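Local coordinates for monosaccharide ABC transporter substrate-binding protein, CUT2 family (Bradyrhizobium sp., PDB 4YHS) that probably captures a monosaccharide or related small solute in the periplasm for delivery to an ABC importer of the CUT2 family, at residues Ala197-Ala202 against Leu274-Thr279. Residues are numbered along the deposited sequence; the frame is centred on the assembly and turned at random.
Sequences AGWVEA and LAFYMT
The far corner of the Trp-199 indole meets Phe-276 and Tyr-277 together, and these three rings make up the whole contact as an aromatic cluster. CZ3 of Trp-199 is the touching atom for both partners, lying against the CE1-CZ side of the Phe-276 ring, 3.7 Å from Phe-276 CZ, and 3.7 Å from Tyr-277 CE2. The adjoining ring atoms approach less closely: Trp-199 CE3 lies 4.0 Å from Phe-276 CE1, while Trp-199 CH2 comes within 4.1 Å of Tyr-277 CE2. The indole and the phenyl ring meet rim to rim, with neither over the other's face and their planes inclined by 40°. Toward the tyrosine the indole stands much more steeply, at 80°, in an oblique approach. No hydrogen bond spans the two segments, and the join rests on apolar ring packing. In Trp-199 chi1 of 65° sets CG between the backbone N and carbonyl carbon, swinging the indole from the first turn of helix 198-211 across to the other segment. The companion segment leaves the C-terminal end of strand 272-275, an outermost strand of the parallel four-stranded sheet in one lobe of this periplasmic-binding-protein fold; loops at such strand ends commonly line the ligand cleft in this family. Consistent with that, the nearest atoms of the Tyr-277 side chain and a bound bis-tris molecule are about 3 Å apart; the bis-tris is probably from the crystallisation liquor, though such molecules often mark pockets. Within each segment the rings are braced by their sequence neighbours. Val-200 CG2 sits 3.5 Å above the indole plane, over its centre, and Tyr-277 CD2 lies 3.7 Å above the Phe-276 ring, offset toward its rim. Farther out, Phe-164 meets the indole and Trp-190 meets the phenyl ring, while Thr-171 and Met-167 of helix 164-178 touch Phe-276 and Tyr-277, respectively.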
loop_
_atom_site.group_PDB
_atom_site.type_symbol
_atom_site.label_atom_id
_atom_site.label_comp_id
_atom_site.label_asym_id
_atom_site.label_seq_id
_atom_site.Cartn_x
_atom_site.Cartn_y
_atom_site.Cartn_z
ATOM N N ALA A 197 -3.099 -13.431 9.312
ATOM C CA ALA A 197 -3.280 -12.825 8.000
ATOM C C ALA A 197 -1.899 -12.598 7.369
ATOM O O ALA A 197 -0.964 -12.208 8.057
ATOM C CB ALA A 197 -4.061 -11.520 8.104
ATOM N N GLY A 198 -1.768 -12.843 6.064
ATOM C CA GLY A 198 -0.475 -12.711 5.404
ATOM C C GLY A 198 0.158 -11.339 5.620
ATOM O O GLY A 198 1.316 -11.240 6.030
ATOM N N TRP A 199 -0.601 -10.288 5.348
ATOM C CA TRP A 199 -0.062 -8.931 5.433
ATOM C C TRP A 199 0.377 -8.574 6.856
ATOM O O TRP A 199 1.381 -7.889 7.064
ATOM C CB TRP A 199 -1.091 -7.900 4.917
ATOM C CG TRP A 199 -2.399 -7.746 5.715
ATOM C CD1 TRP A 199 -3.481 -8.572 5.690
ATOM C CD2 TRP A 199 -2.733 -6.679 6.614
ATOM N NE1 TRP A 199 -4.468 -8.093 6.525
ATOM C CE2 TRP A 199 -4.026 -6.930 7.103
ATOM C CE3 TRP A 199 -2.058 -5.537 7.052
ATOM C CZ2 TRP A 199 -4.653 -6.088 8.000
ATOM C CZ3 TRP A 199 -2.680 -4.713 7.943
ATOM C CH2 TRP A 199 -3.963 -4.982 8.406
ATOM N N VAL A 200 -0.401 -9.022 7.826
ATOM C CA VAL A 200 -0.112 -8.786 9.235
ATOM C C VAL A 200 1.181 -9.472 9.672
ATOM O O VAL A 200 2.035 -8.868 10.342
ATOM C CB VAL A 200 -1.284 -9.293 10.121
ATOM C CG1 VAL A 200 -0.924 -9.244 11.562
ATOM C CG2 VAL A 200 -2.524 -8.479 9.836
ATOM N N GLU A 201 1.296 -10.760 9.354
ATOM C CA GLU A 201 2.454 -11.532 9.768
ATOM C C GLU A 201 3.722 -10.999 9.074
ATOM O O GLU A 201 4.800 -11.015 9.664
ATOM C CB GLU A 201 2.224 -13.007 9.485
ATOM C CG GLU A 201 1.027 -13.555 10.253
ATOM C CD GLU A 201 1.237 -13.567 11.784
ATOM O OE1 GLU A 201 2.400 -13.522 12.233
ATOM O OE2 GLU A 201 0.242 -13.628 12.543
ATOM N N ALA A 202 3.593 -10.509 7.844
ATOM C CA ALA A 202 4.744 -9.889 7.159
ATOM C C ALA A 202 5.153 -8.564 7.819
ATOM O O ALA A 202 6.321 -8.322 8.053
ATOM C CB ALA A 202 4.434 -9.657 5.677
ATOM N N LEU A 274 1.891 5.462 16.286
ATOM C CA LEU A 274 2.379 5.205 14.940
ATOM C C LEU A 274 1.511 4.157 14.290
ATOM O O LEU A 274 0.945 3.300 14.982
ATOM C CB LEU A 274 3.847 4.751 14.962
ATOM C CG LEU A 274 4.964 5.714 15.368
ATOM C CD1 LEU A 274 5.212 5.694 16.869
ATOM C CD2 LEU A 274 6.219 5.328 14.622
ATOM N N ALA A 275 1.377 4.249 12.962
ATOM C CA ALA A 275 0.734 3.210 12.172
ATOM C C ALA A 275 1.781 2.629 11.213
ATOM O O ALA A 275 2.767 3.315 10.897
ATOM C CB ALA A 275 -0.474 3.770 11.397
ATOM N N PHE A 276 1.598 1.385 10.758
ATOM C CA PHE A 276 2.521 0.841 9.753
ATOM C C PHE A 276 1.928 0.889 8.341
ATOM O O PHE A 276 2.486 0.302 7.406
ATOM C CB PHE A 276 2.995 -0.594 10.093
ATOM C CG PHE A 276 1.917 -1.646 10.129
ATOM C CD1 PHE A 276 1.581 -2.368 8.987
ATOM C CD2 PHE A 276 1.309 -1.979 11.329
ATOM C CE1 PHE A 276 0.609 -3.384 9.032
ATOM C CE2 PHE A 276 0.368 -2.992 11.385
ATOM C CZ PHE A 276 0.009 -3.691 10.238
ATOM N N TYR A 277 0.884 1.689 8.180
ATOM C CA TYR A 277 0.388 1.995 6.833
ATOM C C TYR A 277 -0.462 3.289 6.858
ATOM O O TYR A 277 -0.754 3.856 7.927
ATOM C CB TYR A 277 -0.373 0.774 6.233
ATOM C CG TYR A 277 -1.654 0.337 6.900
ATOM C CD1 TYR A 277 -2.889 0.861 6.498
ATOM C CD2 TYR A 277 -1.652 -0.631 7.891
ATOM C CE1 TYR A 277 -4.057 0.463 7.085
ATOM C CE2 TYR A 277 -2.827 -1.026 8.504
ATOM C CZ TYR A 277 -4.026 -0.492 8.092
ATOM O OH TYR A 277 -5.195 -0.877 8.700
HETATM N N MSE A 278 -0.802 3.796 5.668
HETATM C CA MSE A 278 -1.359 5.145 5.534
HETATM C C MSE A 278 -2.840 5.149 5.186
HETATM O O MSE A 278 -3.278 4.362 4.338
HETATM C CB MSE A 278 -0.591 5.905 4.443
HETATM C CG MSE A 278 -1.043 7.328 4.228
HETATM SE SE MSE A 278 -0.737 8.460 5.825
HETATM C CE MSE A 278 1.204 8.323 5.959
ATOM N N THR A 279 -3.580 6.043 5.847
ATOM C CA THR A 279 -5.025 6.262 5.618
ATOM C C THR A 279 -5.284 7.750 5.757
ATOM O O THR A 279 -4.452 8.453 6.321
ATOM C CB THR A 279 -5.905 5.569 6.623
ATOM O OG1 THR A 279 -5.647 6.125 7.910
ATOM C CG2 THR A 279 -5.678 4.052 6.640
#